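Side-chain contacts in exported protein (Bacteroides fragilis, PDB 4I17), which is of unknown function but, as a tetratricopeptide-repeat protein built of stacked helices, probably serves as a scaffold for binding other proteins: residues Lys82-Ala85 with Tyr86-Met89; Lys217-Gln220 with Asp221-Ala225. All coordinates share one frame; numbering follows the deposited sequence. Where two conformers were deposited one is given.

Two short helical segments, far apart in one all-helical chain, illustrate how residues three and four positions apart settle against each other along a helix. Contact 1 ends helix 75-88, packed between helices 58-70 and 92-105; contact 2 lies on the closing helix 214-224, against helices 149-174 and 182-209. Their centres are 41 Å apart on opposite sides of the chain's centre, and their nearest atoms remain about 29 Å apart, so neither touches the other. The same i to i+4 backbone ladder runs through both. Contact 1 adds a tyrosine bordered by lysine and selenomethionine carbons, contact 2 a glutamine amide returning to the backbone. Neither contact contains a bound ligand.

Contact 1 of 2, residues Lys82-Ala85 with Tyr86-Met89; sequences KSAA and YRDM
Arg87 N donates to Ser83 O at 2.9 Å, and it is one of four i to i+4 bonds that carry the last two turns of helix 75-88. The final one, from Met89 N to Ala85 O, is more bent, with an N-H...O angle of 138°, where the chain leaves the helix. Around this backbone the Tyr86 ring is bordered from two directions. Lys82 runs alongside it, pointing the same way, and its CE meets the ring edge in plane, 4.0 Å from Tyr86 CE2. CE of selenomethionine Met89 lies over one face, offset toward the rim and 3.6 Å above the plane; the bend at the last torsion of that chain, chi3 -97°, turns the methyl back until it also lies 4.1 Å from Ala85 CB. Farther round the helix, in the conformer given, Arg87 folds back at chi3 (62°) and lays one face of its guanidinium over Ala84, an arrangement left doubtful by a second conformer. Tyr86 also touches Ala62 of helix 58-70 and Glu94 of helix 92-105. The two ends of the lysine thus do different work: the methylenes of Lys82 pack along the tyrosine, while its ammonium group forms a salt bridge with Asp66 on the neighbouring helix.

Contact 2 of 2, residues Lys217-Gln220 with Asp221-Ala225; sequences KQMQ and DQVKA
Gln220 and Lys224, one turn apart, cross obliquely, and the lysine meets the glutamine amide through carbon: Lys224 CE lies 3.7 Å from Gln220 CD. The glutamine is extended, with CG anti to the backbone N (chi1 -166°), and its NE2 donates to Val200 O on helix 182-209, which ties the amide down while the lysine chain lies against it. Gln222 is oriented quite differently. A bend at chi2 (-34°) curls its amide back along the helix, and NE2 donates to Gln218 O at 2.8 Å from above the carbonyl plane. Gln222 N reaches the same oxygen at 3.1 Å from the opposite face, so one residue grips this carbonyl with both its backbone and its side chain. Lys217 passes at a slant by Asp221, its CE 4.0 Å from Asp221 OD1; NZ stands 4.7 Å from that oxygen, a separation at which the opposite charges may still attract without contact. On the other oxygen of the aspartate, a water donates to Asp221 OD2 at 3.0 Å; its weak bond to Gln218 OE1 holds for one of two conformers and is doubtful. The apolar side is made by selenomethionine Met219 and Val223; in the conformer given, Met219 CG lies 4.3 Å from Val223 CG2. Both press on Tyr164 of helix 149-174 and Leu203 of helix 182-209. The result is an amphipathic helix, its apolar ridge turned to the preceding helices, with Lys217, Gln218, Asp221 and Lys224 round the remainder and Gln220 buried at the border, an arrangement in keeping with the closing helix of a TPR-type helical stack.

Contact 1 of 2, residues Lys82-Ala85 with Tyr86-Met89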
ATOM      1  N   LYS A  82     -13.267  -4.256  -1.018  1.00 15.82           N
ATOM      2  CA  LYS A  82     -13.157  -4.846   0.308  1.00 16.80           C
ATOM      3  C   LYS A  82     -12.143  -4.058   1.139  1.00 21.20           C
ATOM      4  O   LYS A  82     -12.431  -3.742   2.297  1.00 21.05           O
ATOM      5  CB  LYS A  82     -12.747  -6.320   0.215  1.00 19.85           C
ATOM      6  CG  LYS A  82     -12.870  -7.023   1.549  1.00 23.93           C
ATOM      7  CD  LYS A  82     -12.579  -8.500   1.407  1.00 28.64           C
ATOM      8  CE  LYS A  82     -12.588  -9.160   2.753  1.00 33.90           C
ATOM      9  NZ  LYS A  82     -12.017 -10.525   2.666  1.00 43.34           N
ATOM     10  N   SER A  83     -10.973  -3.723   0.542  1.00 19.66           N
ATOM     11  CA  SER A  83      -9.945  -2.944   1.250  0.50 19.15           C
ATOM     12  C   SER A  83     -10.511  -1.585   1.661  1.00 22.65           C
ATOM     13  O   SER A  83     -10.316  -1.162   2.802  1.00 22.18           O
ATOM     14  CB  SER A  83      -8.697  -2.765   0.384  0.50 21.10           C
ATOM     15  OG  SER A  83      -8.851  -1.747  -0.593  0.50 23.82           O
ATOM     16  N   ALA A  84     -11.238  -0.901   0.736  1.00 20.64           N
ATOM     17  CA  ALA A  84     -11.827   0.415   1.004  1.00 21.34           C
ATOM     18  C   ALA A  84     -12.801   0.361   2.166  1.00 22.35           C
ATOM     19  O   ALA A  84     -12.880   1.312   2.952  1.00 22.37           O
ATOM     20  CB  ALA A  84     -12.517   0.973  -0.233  1.00 22.46           C
ATOM     21  N   ALA A  85     -13.569  -0.734   2.271  1.00 19.07           N
ATOM     22  CA  ALA A  85     -14.524  -0.912   3.363  1.00 18.16           C
ATOM     23  C   ALA A  85     -13.775  -0.961   4.696  1.00 22.60           C
ATOM     24  O   ALA A  85     -14.192  -0.317   5.649  1.00 20.98           O
ATOM     25  CB  ALA A  85     -15.338  -2.192   3.148  1.00 18.63           C
ATOM     26  N   TYR A  86     -12.618  -1.658   4.739  1.00 19.84           N
ATOM     27  CA  TYR A  86     -11.801  -1.727   5.966  1.00 20.78           C
ATOM     28  C   TYR A  86     -11.131  -0.386   6.282  1.00 25.11           C
ATOM     29  O   TYR A  86     -11.064  -0.027   7.454  1.00 26.10           O
ATOM     30  CB  TYR A  86     -10.797  -2.870   5.871  1.00 22.78           C
ATOM     31  CG  TYR A  86     -11.464  -4.181   6.208  1.00 26.68           C
ATOM     32  CD1 TYR A  86     -11.903  -4.450   7.500  1.00 29.75           C
ATOM     33  CD2 TYR A  86     -11.653  -5.161   5.239  1.00 29.16           C
ATOM     34  CE1 TYR A  86     -12.502  -5.661   7.824  1.00 32.52           C
ATOM     35  CE2 TYR A  86     -12.290  -6.366   5.542  1.00 31.19           C
ATOM     36  CZ  TYR A  86     -12.692  -6.619   6.840  1.00 41.34           C
ATOM     37  OH  TYR A  86     -13.256  -7.826   7.166  1.00 49.09           O
ATOM     38  N   ARG A  87     -10.715   0.376   5.246  1.00 22.07           N
ATOM     39  CA  ARG A  87     -10.166   1.732   5.385  0.50 22.04           C
ATOM     40  C   ARG A  87     -11.238   2.627   6.045  1.00 25.75           C
ATOM     41  O   ARG A  87     -10.953   3.379   6.974  1.00 25.82           O
ATOM     42  CB  ARG A  87      -9.777   2.263   3.985  0.50 23.28           C
ATOM     43  CG  ARG A  87      -8.969   3.576   3.978  0.50 31.32           C
ATOM     44  CD  ARG A  87      -8.518   3.976   2.573  0.50 34.97           C
ATOM     45  NE  ARG A  87      -9.652   4.233   1.676  0.50 33.96           N
ATOM     46  CZ  ARG A  87      -9.706   3.867   0.397  0.50 39.86           C
ATOM     47  NH1 ARG A  87      -8.670   3.263  -0.174  0.50 26.19           N
ATOM     48  NH2 ARG A  87     -10.790   4.120  -0.325  0.50 24.21           N
ATOM     49  N   ASP A  88     -12.494   2.506   5.582  1.00 21.88           N
ATOM     50  CA  ASP A  88     -13.654   3.266   6.101  1.00 22.38           C
ATOM     51  C   ASP A  88     -13.981   2.856   7.558  1.00 27.17           C
ATOM     52  O   ASP A  88     -14.447   3.688   8.344  1.00 27.44           O
ATOM     53  CB  ASP A  88     -14.857   3.064   5.195  1.00 24.08           C
ATOM     54  CG  ASP A  88     -14.754   3.708   3.822  1.00 36.27           C
ATOM     55  OD1 ASP A  88     -14.037   4.718   3.693  1.00 35.34           O
ATOM     56  OD2 ASP A  88     -15.456   3.239   2.888  1.00 35.64           O
HETATM   57  N   MSE A  89     -13.678   1.598   7.935  1.00 24.67           N
HETATM   58  CA  MSE A  89     -13.802   1.108   9.329  1.00 25.13           C
HETATM   59  C   MSE A  89     -12.587   1.503  10.166  1.00 29.87           C
HETATM   60  O   MSE A  89     -12.505   1.111  11.341  1.00 29.79           O
HETATM   61  CB  MSE A  89     -13.953  -0.416   9.370  1.00 26.62           C
HETATM   62  CG  MSE A  89     -15.367  -0.885   9.050  1.00 31.78           C
HETATM   63 SE   MSE A  89     -15.441  -2.837   9.028  0.75 37.37          SE
HETATM   64  CE  MSE A  89     -15.268  -3.275   7.119  1.00 31.83           C
TER

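Contact 2 of 2, residues Lys217-Gln220 with Asp221-Ala225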
ATOM      1  N   LYS A 217      20.597   9.777  -9.496  1.00 18.31           N
ATOM      2  CA  LYS A 217      22.019   9.609  -9.819  1.00 18.69           C
ATOM      3  C   LYS A 217      22.832  10.660  -9.059  1.00 20.83           C
ATOM      4  O   LYS A 217      23.889  10.357  -8.487  1.00 19.56           O
ATOM      5  CB  LYS A 217      22.222   9.712 -11.351  1.00 22.06           C
ATOM      6  CG  LYS A 217      23.661   9.500 -11.832  1.00 32.62           C
ATOM      7  CD  LYS A 217      24.115   8.049 -11.820  1.00 34.50           C
ATOM      8  CE  LYS A 217      25.623   7.984 -11.969  1.00 44.87           C
ATOM      9  NZ  LYS A 217      26.112   6.587 -12.013  1.00 56.38           N
ATOM     10  N   GLN A 218      22.323  11.898  -9.014  1.00 18.60           N
ATOM     11  CA  GLN A 218      23.022  12.974  -8.304  0.50 18.35           C
ATOM     12  C   GLN A 218      23.118  12.650  -6.818  1.00 20.95           C
ATOM     13  O   GLN A 218      24.170  12.847  -6.203  1.00 21.80           O
ATOM     14  CB  GLN A 218      22.305  14.304  -8.533  0.50 20.12           C
ATOM     15  CG  GLN A 218      22.591  14.890  -9.901  0.50 21.27           C
ATOM     16  CD  GLN A 218      23.818  15.779  -9.941  0.50 37.70           C
ATOM     17  OE1 GLN A 218      24.760  15.573 -10.712  0.50 29.08           O
ATOM     18  NE2 GLN A 218      23.809  16.829  -9.149  0.50 34.88           N
HETATM   19  N   MSE A 219      22.051  12.126  -6.232  1.00 18.73           N
HETATM   20  CA  MSE A 219      22.156  11.808  -4.812  0.50 18.12           C
HETATM   21  C   MSE A 219      23.114  10.637  -4.581  1.00 21.40           C
HETATM   22  O   MSE A 219      23.876  10.681  -3.611  1.00 21.81           O
HETATM   23  CB  MSE A 219      20.802  11.529  -4.173  0.50 20.05           C
HETATM   24  CG  MSE A 219      20.974  11.024  -2.759  0.50 26.71           C
HETATM   25 SE   MSE A 219      19.344  10.809  -1.887  0.50 34.42          SE
HETATM   26  CE  MSE A 219      19.082  12.676  -1.328  0.50 31.98           C
ATOM     27  N   GLN A 220      23.147   9.644  -5.480  1.00 20.13           N
ATOM     28  CA  GLN A 220      24.091   8.533  -5.308  1.00 20.33           C
ATOM     29  C   GLN A 220      25.532   9.071  -5.334  1.00 24.02           C
ATOM     30  O   GLN A 220      26.380   8.623  -4.543  1.00 22.45           O
ATOM     31  CB  GLN A 220      23.886   7.460  -6.359  1.00 21.85           C
ATOM     32  CG  GLN A 220      24.618   6.172  -5.985  1.00 26.78           C
ATOM     33  CD  GLN A 220      24.885   5.274  -7.156  1.00 33.37           C
ATOM     34  OE1 GLN A 220      24.988   5.707  -8.299  1.00 27.83           O
ATOM     35  NE2 GLN A 220      25.004   3.979  -6.890  1.00 24.44           N
ATOM     36  N   ASP A 221      25.800  10.061  -6.209  1.00 21.79           N
ATOM     37  CA  ASP A 221      27.129  10.687  -6.273  1.00 22.46           C
ATOM     38  C   ASP A 221      27.467  11.368  -4.959  1.00 25.60           C
ATOM     39  O   ASP A 221      28.610  11.279  -4.506  1.00 24.87           O
ATOM     40  CB  ASP A 221      27.191  11.720  -7.414  1.00 26.20           C
ATOM     41  CG  ASP A 221      27.086  11.167  -8.825  1.00 43.87           C
ATOM     42  OD1 ASP A 221      27.350   9.961  -9.014  1.00 45.32           O
ATOM     43  OD2 ASP A 221      26.779  11.953  -9.747  1.00 51.82           O
ATOM     44  N   GLN A 222      26.471  12.037  -4.317  1.00 22.76           N
ATOM     45  CA  GLN A 222      26.698  12.697  -3.023  1.00 21.89           C
ATOM     46  C   GLN A 222      27.049  11.648  -1.965  1.00 23.45           C
ATOM     47  O   GLN A 222      27.944  11.887  -1.170  1.00 23.80           O
ATOM     48  CB  GLN A 222      25.469  13.518  -2.560  1.00 23.11           C
ATOM     49  CG  GLN A 222      24.893  14.563  -3.535  1.00 30.99           C
ATOM     50  CD  GLN A 222      25.897  15.271  -4.409  1.00 50.92           C
ATOM     51  OE1 GLN A 222      26.793  15.943  -3.912  1.00 40.10           O
ATOM     52  NE2 GLN A 222      25.747  15.150  -5.741  1.00 48.08           N
ATOM     53  N   VAL A 223      26.349  10.500  -1.961  1.00 21.40           N
ATOM     54  CA  VAL A 223      26.648   9.441  -0.982  1.00 21.30           C
ATOM     55  C   VAL A 223      28.059   8.886  -1.242  1.00 25.68           C
ATOM     56  O   VAL A 223      28.846   8.767  -0.296  1.00 26.93           O
ATOM     57  CB  VAL A 223      25.598   8.309  -0.893  1.00 25.34           C
ATOM     58  CG1 VAL A 223      25.870   7.452   0.355  1.00 26.32           C
ATOM     59  CG2 VAL A 223      24.183   8.867  -0.826  1.00 23.37           C
ATOM     60  N   LYS A 224      28.406   8.602  -2.506  1.00 23.68           N
ATOM     61  CA  LYS A 224      29.748   8.093  -2.845  1.00 25.77           C
ATOM     62  C   LYS A 224      30.844   9.023  -2.346  1.00 31.32           C
ATOM     63  O   LYS A 224      31.883   8.538  -1.917  1.00 31.48           O
ATOM     64  CB  LYS A 224      29.925   7.855  -4.346  1.00 27.83           C
ATOM     65  CG  LYS A 224      29.136   6.663  -4.855  1.00 29.56           C
ATOM     66  CD  LYS A 224      29.445   6.392  -6.323  1.00 37.59           C
ATOM     67  CE  LYS A 224      28.567   5.290  -6.865  1.00 42.33           C
ATOM     68  NZ  LYS A 224      28.766   5.093  -8.325  1.00 56.37           N
ATOM     69  N   ALA A 225      30.601  10.346  -2.344  1.00 29.49           N
ATOM     70  CA  ALA A 225      31.588  11.330  -1.854  1.00 29.97           C
ATOM     71  C   ALA A 225      31.844  11.201  -0.328  1.00 37.37           C
ATOM     72  O   ALA A 225      32.853  11.705   0.175  1.00 38.19           O
ATOM     73  CB  ALA A 225      31.117  12.737  -2.164  1.00 30.51           C
TER
HETATM   74  O   HOH W   1      27.305  14.717  -8.771  1.00 40.57           O